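Local coordinates for protein probable tagatose 6-phosphate kinase (Sinorhizobium meliloti, PDB 3TXV) that probably acts as a tagatose-6-phosphate kinase in carbohydrate metabolism and belongs to the GatZ/KbaZ-like family of tagatose-bisphosphate aldolase subunits, at residues Y173-E178 with S221-A226; A226-G231 with M260-H265; F234-V239 with H350-D355; L303-A308 with S388-G393; P331-K336 with R358-H363. All blocks are in the same frame, centred on the assembly; numbering follows the deposited sequence.

Interaction 1 (Y173-E178 with S221-A226)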
# COMPACT_ATOMS: atom_id res chain seq x y z
N TYR A 173 4.34 13.29 -10.68
CA TYR A 173 3.38 13.72 -9.63
C TYR A 173 2.00 13.14 -9.84
O TYR A 173 1.53 13.01 -10.97
CB TYR A 173 3.23 15.26 -9.53
CG TYR A 173 4.49 15.96 -9.16
CD1 TYR A 173 4.89 16.06 -7.83
CD2 TYR A 173 5.34 16.48 -10.16
CE1 TYR A 173 6.12 16.68 -7.49
CE2 TYR A 173 6.54 17.10 -9.84
CZ TYR A 173 6.94 17.20 -8.51
OH TYR A 173 8.14 17.82 -8.20
N ILE A 174 1.35 12.82 -8.73
CA ILE A 174 -0.06 12.53 -8.83
C ILE A 174 -0.87 13.49 -7.96
O ILE A 174 -0.43 13.91 -6.91
CB ILE A 174 -0.39 11.00 -8.72
CG1 ILE A 174 -1.44 10.77 -7.67
CG2 ILE A 174 0.81 10.20 -8.36
CD1 ILE A 174 -2.46 9.81 -8.09
N ILE A 175 -2.04 13.87 -8.46
CA ILE A 175 -2.88 14.82 -7.75
C ILE A 175 -4.24 14.22 -7.42
O ILE A 175 -4.65 13.25 -8.03
CB ILE A 175 -3.07 16.10 -8.57
CG1 ILE A 175 -3.51 15.76 -9.97
CG2 ILE A 175 -1.77 16.83 -8.69
CD1 ILE A 175 -3.39 16.93 -10.92
N GLY A 176 -4.94 14.79 -6.45
CA GLY A 176 -6.23 14.27 -6.08
C GLY A 176 -6.25 13.42 -4.83
O GLY A 176 -5.22 13.21 -4.18
N THR A 177 -7.42 12.90 -4.50
CA THR A 177 -7.66 12.39 -3.17
C THR A 177 -8.77 11.34 -3.19
O THR A 177 -9.54 11.27 -4.16
CB THR A 177 -8.03 13.58 -2.24
OG1 THR A 177 -7.71 13.25 -0.88
CG2 THR A 177 -9.52 13.97 -2.38
N GLU A 178 -8.84 10.52 -2.13
CA GLU A 178 -10.01 9.65 -1.91
C GLU A 178 -10.28 9.41 -0.42
O GLU A 178 -11.44 9.48 0.03
CB GLU A 178 -9.92 8.32 -2.72
CG GLU A 178 -9.54 7.03 -1.98
CD GLU A 178 -8.14 7.06 -1.40
OE1 GLU A 178 -7.45 8.12 -1.46
OE2 GLU A 178 -7.71 6.00 -0.85
N SER A 221 3.99 19.51 -15.88
CA SER A 221 4.08 18.71 -17.09
C SER A 221 4.41 17.25 -16.74
O SER A 221 4.10 16.34 -17.51
CB SER A 221 5.11 19.28 -18.07
OG SER A 221 6.39 19.40 -17.46
N ARG A 222 5.04 17.06 -15.58
CA ARG A 222 5.39 15.75 -15.07
C ARG A 222 4.33 15.22 -14.11
O ARG A 222 4.60 14.29 -13.33
CB ARG A 222 6.74 15.80 -14.35
CG ARG A 222 7.94 15.94 -15.28
CD ARG A 222 9.25 15.87 -14.53
NE ARG A 222 9.43 17.00 -13.62
CZ ARG A 222 9.91 18.19 -13.99
NH1 ARG A 222 10.27 18.42 -15.26
NH2 ARG A 222 10.02 19.17 -13.09
N VAL A 223 3.14 15.82 -14.15
CA VAL A 223 2.02 15.25 -13.42
C VAL A 223 1.42 14.18 -14.29
O VAL A 223 0.88 14.45 -15.37
CB VAL A 223 0.92 16.27 -13.06
CG1 VAL A 223 -0.34 15.55 -12.58
CG2 VAL A 223 1.39 17.24 -11.97
N VAL A 224 1.53 12.93 -13.84
CA VAL A 224 1.23 11.81 -14.70
C VAL A 224 -0.08 11.14 -14.36
O VAL A 224 -0.48 10.19 -15.05
CB VAL A 224 2.38 10.80 -14.74
CG1 VAL A 224 3.61 11.42 -15.37
CG2 VAL A 224 2.71 10.30 -13.38
N GLY A 225 -0.77 11.64 -13.33
CA GLY A 225 -2.02 11.00 -12.95
C GLY A 225 -2.79 11.62 -11.82
O GLY A 225 -2.25 12.42 -11.05
N ALA A 226 -4.07 11.25 -11.70
CA ALA A 226 -4.89 11.70 -10.58
C ALA A 226 -5.55 10.54 -9.82
O ALA A 226 -5.89 9.53 -10.43
CB ALA A 226 -5.93 12.71 -11.05
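Tyr173, Ile174 and Ile175 run parallel to Val223, Gly225 and Ala226, the axes of the two short strands inclined at 33°, and the pairing slips by one residue at Val224, a beta bulge. Three backbone bonds hold the strands together: Tyr173 N gives to Arg222 O at 2.8 Å, Val224 N to Tyr173 O at 2.9 Å, and Ile175 N to Gly225 O at 3.0 Å. The last two lie in the carbonyl planes of their acceptors.

On one face of the sheet, Tyr173, Ile175, Val223 and Ala226 form an apolar row. Val223 divides its branches between two neighbours, CG2 lying 3.6 Å from Tyr173 CB and CG1 3.7 Å from Ile175 CD1. With CG1 placed between its backbone N and carbonyl carbon (chi1 51°), Ile175 lies crosswise to Val223 and sets CG1 4.0 Å from Ala226 CB. The phenol of Tyr173 leads beyond this row, its OH hydrogen-bonded to Glu160, whose other carboxylate oxygen forms a salt bridge with Arg222. On the other face, Ile174 extends over the neighbouring backbone, where Gly225 adds no side chain, and its CD1 comes within 3.6 Å of Ala226 C. Parallel strands adjacent in the sheet and joined through a helical connection form a beta-alpha-beta unit, here the fifth and sixth strands of an eight-stranded TIM barrel.

Interaction 2 (A226-G231 with M260-H265)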
# COMPACT_ATOMS: atom_id res chain seq x y z
N ALA A 226 -4.07 11.25 -11.70
CA ALA A 226 -4.89 11.70 -10.58
C ALA A 226 -5.55 10.54 -9.82
O ALA A 226 -5.89 9.53 -10.43
CB ALA A 226 -5.93 12.71 -11.05
N VAL A 227 -5.75 10.70 -8.51
CA VAL A 227 -6.51 9.72 -7.73
C VAL A 227 -8.03 9.88 -7.93
O VAL A 227 -8.59 10.96 -7.73
CB VAL A 227 -6.21 9.80 -6.24
CG1 VAL A 227 -6.30 8.42 -5.62
CG2 VAL A 227 -4.83 10.35 -6.01
N VAL A 228 -8.69 8.80 -8.32
CA VAL A 228 -10.12 8.88 -8.60
C VAL A 228 -10.80 7.63 -8.11
O VAL A 228 -10.17 6.58 -8.05
CB VAL A 228 -10.40 9.11 -10.11
CG1 VAL A 228 -9.51 10.26 -10.64
CG2 VAL A 228 -10.21 7.83 -10.96
N GLN A 229 -12.07 7.74 -7.74
CA GLN A 229 -12.76 6.60 -7.16
C GLN A 229 -13.56 5.95 -8.28
O GLN A 229 -14.68 6.35 -8.58
CB GLN A 229 -13.64 7.01 -5.97
N PRO A 230 -12.98 4.92 -8.91
CA PRO A 230 -13.59 4.23 -10.05
C PRO A 230 -14.76 3.30 -9.67
O PRO A 230 -15.36 2.68 -10.55
CB PRO A 230 -12.43 3.40 -10.61
CG PRO A 230 -11.35 3.41 -9.51
CD PRO A 230 -11.89 4.13 -8.32
N GLY A 231 -15.07 3.23 -8.37
CA GLY A 231 -16.13 2.37 -7.84
C GLY A 231 -15.57 1.00 -7.50
O GLY A 231 -15.93 -0.01 -8.12
N MSE A 260 -1.58 11.46 -19.07
CA MSE A 260 -2.14 11.27 -17.74
C MSE A 260 -2.94 10.01 -17.69
O MSE A 260 -3.76 9.76 -18.57
CB MSE A 260 -3.04 12.44 -17.37
CG MSE A 260 -2.28 13.56 -16.72
SE MSE A 260 -3.46 14.79 -15.82
CE MSE A 260 -4.28 13.54 -14.54
N VAL A 261 -2.73 9.23 -16.64
CA VAL A 261 -3.57 8.06 -16.38
C VAL A 261 -4.28 8.26 -15.05
O VAL A 261 -3.97 9.21 -14.33
CB VAL A 261 -2.71 6.79 -16.32
CG1 VAL A 261 -1.91 6.62 -17.60
CG2 VAL A 261 -1.77 6.85 -15.14
N PHE A 262 -5.21 7.37 -14.71
CA PHE A 262 -5.73 7.33 -13.33
C PHE A 262 -4.99 6.39 -12.36
O PHE A 262 -4.73 5.24 -12.69
CB PHE A 262 -7.21 6.99 -13.32
CG PHE A 262 -8.06 8.04 -13.93
CD1 PHE A 262 -7.76 9.38 -13.76
CD2 PHE A 262 -9.20 7.69 -14.66
CE1 PHE A 262 -8.57 10.37 -14.33
CE2 PHE A 262 -10.00 8.64 -15.23
CZ PHE A 262 -9.69 9.99 -15.06
N GLU A 263 -4.65 6.90 -11.18
CA GLU A 263 -4.31 6.07 -10.05
C GLU A 263 -5.57 5.67 -9.33
O GLU A 263 -6.46 6.51 -9.05
CB GLU A 263 -3.44 6.83 -9.07
CG GLU A 263 -3.00 6.02 -7.89
CD GLU A 263 -1.72 6.53 -7.25
OE1 GLU A 263 -0.69 6.69 -7.97
OE2 GLU A 263 -1.74 6.76 -6.02
N ALA A 264 -5.66 4.37 -9.04
CA ALA A 264 -6.79 3.87 -8.25
C ALA A 264 -6.34 3.24 -6.92
O ALA A 264 -5.41 2.42 -6.88
CB ALA A 264 -7.65 2.92 -9.07
N HIS A 265 -6.98 3.66 -5.84
CA HIS A 265 -6.68 3.11 -4.52
C HIS A 265 -7.73 2.06 -4.17
O HIS A 265 -8.84 2.12 -4.66
CB HIS A 265 -6.65 4.21 -3.45
CG HIS A 265 -5.51 5.18 -3.57
ND1 HIS A 265 -5.11 5.99 -2.53
CD2 HIS A 265 -4.69 5.46 -4.61
CE1 HIS A 265 -4.09 6.73 -2.93
NE2 HIS A 265 -3.82 6.44 -4.19
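Val228 meets Phe262 nearly perpendicularly, and the phenylalanine can be traced outward against it. Phe262 CB lies 3.9 Å from Val228 CG2; at CG the same methyl, 3.7 Å away, stands over one ring face, displaced toward the rim. Farther out, CD1 and CE1 pass to the other branch, with CD1 3.7 Å from Val228 CG1. Leu250, Leu254 and Leu257 also touch this phenylalanine.

Beside this packing run the parallel-strand bonds: Glu263 N gives to Ala226 O at 3.0 Å, and Val228 N reaches Glu263 O nearly along the C=O axis. On the opposite face of the sheet, Val227 CG1 makes a CH-pi contact 3.6 Å from the His265 ring centroid. His265 NE2 donates to the anti lone pair of Glu263 OE2 at 2.8 Å, that oxygen lying close to the imidazole plane. An alanine in place of His265 would probably leave Val227 without its aromatic cover and Glu263 OE2 without its imidazole donor.

The buried carboxylate also forms salt bridges, OE1 with Lys127 and OE2 with Lys287. The bond to NE2 probably limits rotation of the imidazole, whose ND1 has a weak hydrogen bond with Glu178, consistent with a possible, unconfirmed metal site shared with His95.

Interaction 3 (F234-V239 with H350-D355)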
# COMPACT_ATOMS: atom_id res chain seq x y z
N PHE A 234 -14.06 -2.13 -0.39
CA PHE A 234 -14.14 -3.42 0.34
C PHE A 234 -14.47 -3.20 1.81
O PHE A 234 -14.05 -2.21 2.41
CB PHE A 234 -12.87 -4.27 0.18
CG PHE A 234 -11.63 -3.61 0.65
CD1 PHE A 234 -10.78 -3.00 -0.26
CD2 PHE A 234 -11.31 -3.59 2.00
CE1 PHE A 234 -9.62 -2.36 0.18
CE2 PHE A 234 -10.16 -2.95 2.47
CZ PHE A 234 -9.32 -2.33 1.58
N GLY A 235 -15.25 -4.10 2.40
CA GLY A 235 -15.67 -3.96 3.82
C GLY A 235 -14.92 -4.91 4.71
O GLY A 235 -13.89 -5.42 4.30
N ASN A 236 -15.41 -5.17 5.92
CA ASN A 236 -14.84 -6.26 6.73
C ASN A 236 -14.90 -7.60 6.02
O ASN A 236 -13.87 -8.27 5.90
CB ASN A 236 -15.52 -6.39 8.10
CG ASN A 236 -15.19 -5.23 9.02
OD1 ASN A 236 -14.10 -4.66 8.96
ND2 ASN A 236 -16.13 -4.88 9.86
N GLU A 237 -16.08 -7.97 5.53
CA GLU A 237 -16.28 -9.32 4.98
C GLU A 237 -16.89 -9.41 3.61
O GLU A 237 -17.40 -10.47 3.24
CB GLU A 237 -17.19 -10.14 5.87
CG GLU A 237 -16.94 -10.05 7.34
CD GLU A 237 -18.14 -10.52 8.11
OE1 GLU A 237 -19.17 -10.82 7.46
OE2 GLU A 237 -18.05 -10.59 9.35
N ASN A 238 -16.86 -8.31 2.87
CA ASN A 238 -17.41 -8.30 1.51
C ASN A 238 -16.69 -7.30 0.60
O ASN A 238 -16.25 -6.26 1.05
CB ASN A 238 -18.96 -8.17 1.54
CG ASN A 238 -19.50 -6.96 0.73
OD1 ASN A 238 -20.29 -7.12 -0.26
ND2 ASN A 238 -19.09 -5.75 1.16
N VAL A 239 -16.54 -7.67 -0.67
CA VAL A 239 -15.89 -6.85 -1.70
C VAL A 239 -16.94 -6.36 -2.72
O VAL A 239 -17.87 -7.10 -3.09
CB VAL A 239 -14.79 -7.67 -2.43
CG1 VAL A 239 -14.08 -6.88 -3.57
CG2 VAL A 239 -13.77 -8.22 -1.44
N HIS A 350 -8.62 -10.61 13.48
CA HIS A 350 -7.83 -11.57 12.71
C HIS A 350 -8.25 -11.66 11.25
O HIS A 350 -7.41 -11.86 10.34
CB HIS A 350 -7.87 -12.97 13.39
CG HIS A 350 -7.47 -12.93 14.83
ND1 HIS A 350 -6.16 -12.96 15.24
CD2 HIS A 350 -8.21 -12.77 15.95
CE1 HIS A 350 -6.10 -12.85 16.55
NE2 HIS A 350 -7.33 -12.74 17.01
N PHE A 351 -9.55 -11.51 11.01
CA PHE A 351 -10.06 -11.96 9.73
C PHE A 351 -10.52 -10.92 8.75
O PHE A 351 -10.65 -11.20 7.57
CB PHE A 351 -11.06 -13.07 9.93
CG PHE A 351 -10.45 -14.27 10.56
CD1 PHE A 351 -9.53 -15.05 9.85
CD2 PHE A 351 -10.73 -14.60 11.87
CE1 PHE A 351 -8.91 -16.15 10.41
CE2 PHE A 351 -10.11 -15.74 12.45
CZ PHE A 351 -9.21 -16.50 11.72
N SER A 352 -10.71 -9.70 9.22
CA SER A 352 -11.31 -8.70 8.38
C SER A 352 -10.36 -8.28 7.29
O SER A 352 -9.15 -8.21 7.49
CB SER A 352 -11.69 -7.48 9.18
OG SER A 352 -11.34 -6.30 8.47
N TYR A 353 -10.96 -7.96 6.14
CA TYR A 353 -10.30 -7.38 4.98
C TYR A 353 -9.62 -6.03 5.24
O TYR A 353 -8.77 -5.63 4.45
CB TYR A 353 -11.35 -7.16 3.88
CG TYR A 353 -11.82 -8.37 3.09
CD1 TYR A 353 -10.93 -9.34 2.64
CD2 TYR A 353 -13.17 -8.49 2.74
CE1 TYR A 353 -11.35 -10.42 1.87
CE2 TYR A 353 -13.62 -9.57 1.97
CZ TYR A 353 -12.71 -10.54 1.55
OH TYR A 353 -13.14 -11.62 0.80
N SER A 354 -10.02 -5.30 6.28
CA SER A 354 -9.34 -4.02 6.64
C SER A 354 -7.92 -4.29 7.11
O SER A 354 -7.04 -3.42 6.98
CB SER A 354 -10.06 -3.22 7.73
OG SER A 354 -11.37 -2.84 7.33
N ASP A 355 -7.70 -5.48 7.67
CA ASP A 355 -6.35 -5.98 7.85
C ASP A 355 -5.55 -5.06 8.79
O ASP A 355 -4.37 -4.80 8.59
CB ASP A 355 -5.66 -6.17 6.47
CG ASP A 355 -4.17 -6.63 6.59
OD1 ASP A 355 -3.92 -7.75 7.13
OD2 ASP A 355 -3.25 -5.88 6.15
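Asn236, in the loop joining two short antiparallel strands, comes closest to Ser352, which opens a type I turn running to Asp355, beyond helix 342-351. One nearly straight backbone bond joins the segments: Tyr353 N gives to a lone pair of Asn236 O at 2.9 Å, with 175° at the hydrogen.

Ser352 OG works in both directions. It accepts from Ser354 N at 2.7 Å, closing an ST turn, and donates to Asn236 OD1 at 3.2 Å from a position tilted out of the amide plane. An alanine here would probably leave both Ser354 N and Asn236 OD1 without this partner and the asparagine amide freer to turn.

Tyr353 contributes the larger surface. Its CG stands anti to the carbonyl carbon (chi1 -77°), which directs the ring toward residues 237-239, where Asn238 N lies at the ring edge, 3.6 Å from CE2. Val239 CG2 meets the same CE2 at 3.7 Å, its side chain set across the tyrosine. Phe234 approaches obliquely from the other end of the loop, its CD2 4.0 Å from Tyr353 CB, and Tyr269 touches both aromatic residues. The contact thus combines directional polar bonds, which set the register of turn against loop, with apolar contacts of Tyr353 to Phe234 and Val239.

Interaction 4 (L303-A308 with S388-G393)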
# COMPACT_ATOMS: atom_id res chain seq x y z
N LEU A 303 0.84 -21.65 8.89
CA LEU A 303 2.11 -22.12 9.46
C LEU A 303 2.03 -22.23 10.98
O LEU A 303 2.58 -23.15 11.59
CB LEU A 303 3.28 -21.23 9.05
CG LEU A 303 3.57 -21.32 7.56
CD1 LEU A 303 4.65 -20.34 7.11
CD2 LEU A 303 3.94 -22.71 7.25
N ASP A 304 1.33 -21.29 11.59
CA ASP A 304 1.10 -21.38 13.01
C ASP A 304 0.43 -22.71 13.35
O ASP A 304 0.90 -23.41 14.25
CB ASP A 304 0.29 -20.19 13.49
CG ASP A 304 0.18 -20.13 14.99
OD1 ASP A 304 1.20 -20.38 15.68
OD2 ASP A 304 -0.94 -19.83 15.48
N GLN A 305 -0.64 -23.08 12.61
CA GLN A 305 -1.37 -24.31 12.95
C GLN A 305 -0.61 -25.59 12.58
O GLN A 305 -0.69 -26.60 13.25
CB GLN A 305 -2.76 -24.35 12.35
CG GLN A 305 -3.62 -23.17 12.65
CD GLN A 305 -4.48 -22.81 11.44
OE1 GLN A 305 -5.48 -23.46 11.15
NE2 GLN A 305 -4.06 -21.79 10.70
N ILE A 306 0.15 -25.55 11.50
CA ILE A 306 1.03 -26.66 11.20
C ILE A 306 2.03 -26.90 12.33
O ILE A 306 2.25 -28.04 12.77
CB ILE A 306 1.71 -26.42 9.90
CG1 ILE A 306 0.80 -26.90 8.77
CG2 ILE A 306 3.08 -27.06 9.86
CD1 ILE A 306 1.13 -26.20 7.48
N ALA A 307 2.60 -25.82 12.83
CA ALA A 307 3.58 -25.91 13.90
C ALA A 307 2.92 -26.40 15.20
O ALA A 307 3.54 -27.09 16.00
CB ALA A 307 4.26 -24.55 14.12
N ALA A 308 1.66 -26.03 15.42
CA ALA A 308 1.04 -26.36 16.69
C ALA A 308 0.69 -27.84 16.72
O ALA A 308 0.57 -28.45 17.80
CB ALA A 308 -0.18 -25.50 16.93
N SER A 388 -1.91 -28.99 2.07
CA SER A 388 -3.23 -29.05 1.44
C SER A 388 -4.37 -28.60 2.35
O SER A 388 -5.36 -28.03 1.90
CB SER A 388 -3.51 -30.45 0.93
OG SER A 388 -4.78 -30.48 0.35
N GLN A 389 -4.21 -28.86 3.63
CA GLN A 389 -5.19 -28.55 4.66
C GLN A 389 -5.14 -27.09 5.05
O GLN A 389 -6.16 -26.47 5.29
CB GLN A 389 -4.89 -29.37 5.92
CG GLN A 389 -5.71 -29.05 7.11
CD GLN A 389 -7.15 -29.43 6.93
OE1 GLN A 389 -7.48 -30.62 6.91
NE2 GLN A 389 -8.03 -28.44 6.81
N PHE A 390 -3.94 -26.54 5.13
CA PHE A 390 -3.68 -25.39 5.98
C PHE A 390 -3.21 -24.19 5.15
O PHE A 390 -3.23 -23.04 5.61
CB PHE A 390 -2.60 -25.76 7.02
CG PHE A 390 -3.10 -26.56 8.21
CD1 PHE A 390 -4.02 -26.01 9.11
CD2 PHE A 390 -2.59 -27.83 8.48
CE1 PHE A 390 -4.44 -26.72 10.21
CE2 PHE A 390 -3.00 -28.56 9.59
CZ PHE A 390 -3.93 -28.03 10.46
N LEU A 391 -2.76 -24.48 3.93
CA LEU A 391 -2.19 -23.50 3.00
C LEU A 391 -2.59 -23.98 1.64
O LEU A 391 -1.74 -24.16 0.78
CB LEU A 391 -0.65 -23.49 3.07
CG LEU A 391 0.03 -23.12 4.39
CD1 LEU A 391 1.56 -23.45 4.41
CD2 LEU A 391 -0.25 -21.64 4.74
N ALA A 392 -3.89 -24.22 1.48
CA ALA A 392 -4.43 -24.89 0.28
C ALA A 392 -4.02 -24.19 -1.04
O ALA A 392 -3.91 -24.84 -2.09
CB ALA A 392 -5.97 -25.02 0.38
N GLY A 393 -3.79 -22.87 -0.94
CA GLY A 393 -3.48 -22.03 -2.09
C GLY A 393 -2.08 -22.26 -2.61
O GLY A 393 -1.76 -21.85 -3.73
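Ile306 and Phe390 lie alongside each other, pointing opposite ways, and this pair forms the middle of an apolar contact between one helix and the end of another with its exit. Ile306 CG1 lies 3.5 Å from Phe390 CD2, while its terminal CD1 reaches back to Phe390 CB at 3.8 Å. That methyl also faces Leu391, standing 4.1 Å from Leu391 CD1. The same leucine branch meets Leu303 CD2 at 3.8 Å, so the Leu391 side chain touches two residues about one helical turn apart and runs roughly perpendicular to both. Leu303 CG points anti to the carbonyl carbon (chi1 -67°), and this brings CD2 round to the partner although its CB is directed away from it.

The packing joins helix 290-310, which follows the last strand of the barrel, to the C-terminal end of helix 384-390. Leu391 is the first residue past that end to leave helical backbone angles, so the shorter helix presents its final turn and the start of its exit rather than its flank. Ile382 and Ala407 touch Leu303, and Leu410 of helix 407-424 touches Leu391, extending the apolar patch beyond the pair.

Contacts between a polar group and an aromatic ring occupy the more exposed border. Gln305 OE1 comes to the edge of the Phe390 ring, near its plane and 3.5 Å from CE1, with amide and ring planes 82° apart. The aliphatic root of the glutamine adds to this, CB lying 3.6 Å from the same CE1. Gln305 NE2 turns back along its own helix to hydrogen-bond Tyr301 O. Within the other segment, Gln389 CG stands over the centre of one face of the Phe390 ring.

Interaction 5 (P331-K336 with R358-H363)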
# COMPACT_ATOMS: atom_id res chain seq x y z
N PRO A 331 -5.01 -1.18 21.35
CA PRO A 331 -6.12 -1.06 20.40
C PRO A 331 -6.06 0.10 19.40
O PRO A 331 -6.77 0.07 18.41
CB PRO A 331 -7.35 -0.90 21.32
CG PRO A 331 -6.86 -1.18 22.73
CD PRO A 331 -5.43 -0.77 22.70
N ALA A 332 -5.22 1.09 19.65
CA ALA A 332 -5.22 2.34 18.84
C ALA A 332 -5.45 2.10 17.34
O ALA A 332 -6.32 2.72 16.75
CB ALA A 332 -3.95 3.19 19.09
N ASN A 333 -4.71 1.14 16.78
CA ASN A 333 -4.66 0.89 15.36
C ASN A 333 -5.80 0.09 14.79
O ASN A 333 -5.96 0.04 13.55
CB ASN A 333 -3.37 0.19 15.03
CG ASN A 333 -2.17 1.08 15.24
OD1 ASN A 333 -2.24 2.29 15.04
ND2 ASN A 333 -1.07 0.49 15.67
N TRP A 334 -6.58 -0.55 15.66
CA TRP A 334 -7.81 -1.21 15.20
C TRP A 334 -9.10 -0.61 15.76
O TRP A 334 -10.18 -0.93 15.28
CB TRP A 334 -7.77 -2.76 15.42
CG TRP A 334 -7.82 -3.24 16.86
CD1 TRP A 334 -6.77 -3.54 17.63
CD2 TRP A 334 -8.99 -3.47 17.66
NE1 TRP A 334 -7.18 -3.93 18.88
CE2 TRP A 334 -8.54 -3.89 18.93
CE3 TRP A 334 -10.38 -3.34 17.44
CZ2 TRP A 334 -9.43 -4.20 20.00
CZ3 TRP A 334 -11.28 -3.65 18.50
CH2 TRP A 334 -10.79 -4.07 19.77
N ALA A 335 -8.99 0.28 16.75
CA ALA A 335 -10.17 0.61 17.57
C ALA A 335 -11.31 1.29 16.79
O ALA A 335 -12.51 1.01 17.03
CB ALA A 335 -9.79 1.41 18.78
N LYS A 336 -10.91 2.15 15.85
CA LYS A 336 -11.82 2.91 15.02
C LYS A 336 -12.46 2.05 13.95
O LYS A 336 -13.40 2.49 13.30
CB LYS A 336 -11.11 4.09 14.32
CG LYS A 336 -10.36 5.09 15.22
CD LYS A 336 -10.46 6.55 14.70
CE LYS A 336 -9.79 6.85 13.31
NZ LYS A 336 -10.67 6.72 12.07
N ARG A 358 -2.01 -5.54 10.41
CA ARG A 358 -0.75 -5.26 9.74
C ARG A 358 0.15 -4.23 10.47
O ARG A 358 1.37 -4.14 10.22
CB ARG A 358 -0.99 -4.85 8.28
CG ARG A 358 -1.39 -3.45 8.09
CD ARG A 358 -1.44 -3.10 6.62
NE ARG A 358 -2.28 -1.91 6.41
CZ ARG A 358 -3.58 -1.97 6.17
NH1 ARG A 358 -4.18 -3.14 6.07
NH2 ARG A 358 -4.28 -0.86 6.05
N TYR A 359 -0.45 -3.45 11.36
CA TYR A 359 0.28 -2.45 12.10
C TYR A 359 0.99 -3.09 13.31
O TYR A 359 1.87 -2.47 13.92
CB TYR A 359 -0.64 -1.29 12.50
CG TYR A 359 -1.17 -0.54 11.31
CD1 TYR A 359 -0.43 0.51 10.73
CD2 TYR A 359 -2.38 -0.91 10.72
CE1 TYR A 359 -0.91 1.20 9.60
CE2 TYR A 359 -2.88 -0.22 9.59
CZ TYR A 359 -2.13 0.83 9.05
OH TYR A 359 -2.61 1.47 7.93
N TYR A 360 0.63 -4.35 13.61
CA TYR A 360 1.17 -5.05 14.78
C TYR A 360 2.31 -5.99 14.45
O TYR A 360 3.05 -6.40 15.33
CB TYR A 360 0.05 -5.77 15.53
CG TYR A 360 -1.01 -4.79 16.02
CD1 TYR A 360 -1.97 -4.33 15.16
CD2 TYR A 360 -1.02 -4.31 17.33
CE1 TYR A 360 -2.91 -3.43 15.59
CE2 TYR A 360 -1.97 -3.42 17.77
CZ TYR A 360 -2.91 -2.98 16.90
OH TYR A 360 -3.89 -2.09 17.27
N TRP A 361 2.51 -6.31 13.18
CA TRP A 361 3.70 -7.08 12.81
C TRP A 361 5.07 -6.56 13.35
O TRP A 361 5.99 -7.35 13.53
CB TRP A 361 3.72 -7.38 11.33
CG TRP A 361 2.52 -8.21 10.89
CD1 TRP A 361 1.62 -7.92 9.90
CD2 TRP A 361 2.10 -9.46 11.45
NE1 TRP A 361 0.69 -8.90 9.80
CE2 TRP A 361 0.95 -9.86 10.74
CE3 TRP A 361 2.58 -10.28 12.47
CZ2 TRP A 361 0.27 -11.06 11.02
CZ3 TRP A 361 1.90 -11.46 12.76
CH2 TRP A 361 0.76 -11.84 12.04
N PRO A 362 5.21 -5.22 13.58
CA PRO A 362 6.42 -4.69 14.26
C PRO A 362 6.44 -4.65 15.80
O PRO A 362 7.47 -4.43 16.39
CB PRO A 362 6.51 -3.25 13.72
CG PRO A 362 5.67 -3.26 12.44
CD PRO A 362 4.56 -4.18 12.76
N HIS A 363 5.31 -4.85 16.45
CA HIS A 363 5.36 -4.80 17.89
C HIS A 363 6.28 -5.90 18.36
O HIS A 363 6.11 -7.04 17.97
CB HIS A 363 3.98 -5.01 18.50
CG HIS A 363 4.01 -5.02 20.00
ND1 HIS A 363 4.73 -5.96 20.72
CD2 HIS A 363 3.43 -4.20 20.91
CE1 HIS A 363 4.59 -5.71 22.01
NE2 HIS A 363 3.81 -4.65 22.15
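Tyr360 pushes its hydroxyl against Asn333 and Trp334 in the weakly bonded helical turn 332-335. Tyr360 OH lies 3.2 Å from Asn333 CB and equally near Trp334 CD1, which it meets at the edge of the indole, close to the plane of that ring. Asn333 N adds a weak hydrogen bond to the hydroxyl, 3.4 Å long and bent to 127° at the hydrogen. The stronger polar partner of Tyr360 OH is the carbonyl of Glu330, just before the turn. Alongside, the asparagine amide leans over the root of the preceding tyrosine: Asn333 ND2 is 3.7 Å from Tyr359 CB, and the amide plane stands 37° from that ring but is turned more steeply against the ring of Tyr360.

The next shell holds these groups in position. Trp334 CG occupies the position between backbone N and carbonyl carbon (chi1 69°), which folds the indole back so that Pro331 CB lies 3.6 Å above one face. Its NE1 hydrogen-bonds Met327 O, and Arg349 makes a cation-pi contact with the indole. On the tyrosine side, Arg358 NH2 gives a weak bond to Tyr359 OH, and Asp355 forms a salt bridge with Arg358.

Farther out, a type I turn from Tyr360 leads to His363, whose ND1 caps the next helix by accepting from Lys365 N. Val326 and Met327 of helix 319-329 touch Tyr360. The contact therefore lies at the junction where helix 319-329 runs into the short turn 332-335, beside the start of helix 364-376.

Interactions 1 and 2 share Ala226 and strand 223-227, joining barrel strands 172-176, 223-227 and 261-264 side by side; their centres are about 9 Å apart. Interaction 3, centred about 22 Å from interaction 2, ties the turn between short strands 233-234 and 239-240, in the connection after strand 223-227, to the chain beyond helix 342-351. Interaction 5, about 15 Å from interaction 3 between centres, lies wholly within the later helical region. Interaction 4 spans residues 303 to 393, enclosing interaction 5 in sequence, and lies about 42 Å from interaction 1, centre to centre. Interactions 3 and 4 thus each connect a barrel-linked segment with the later helices.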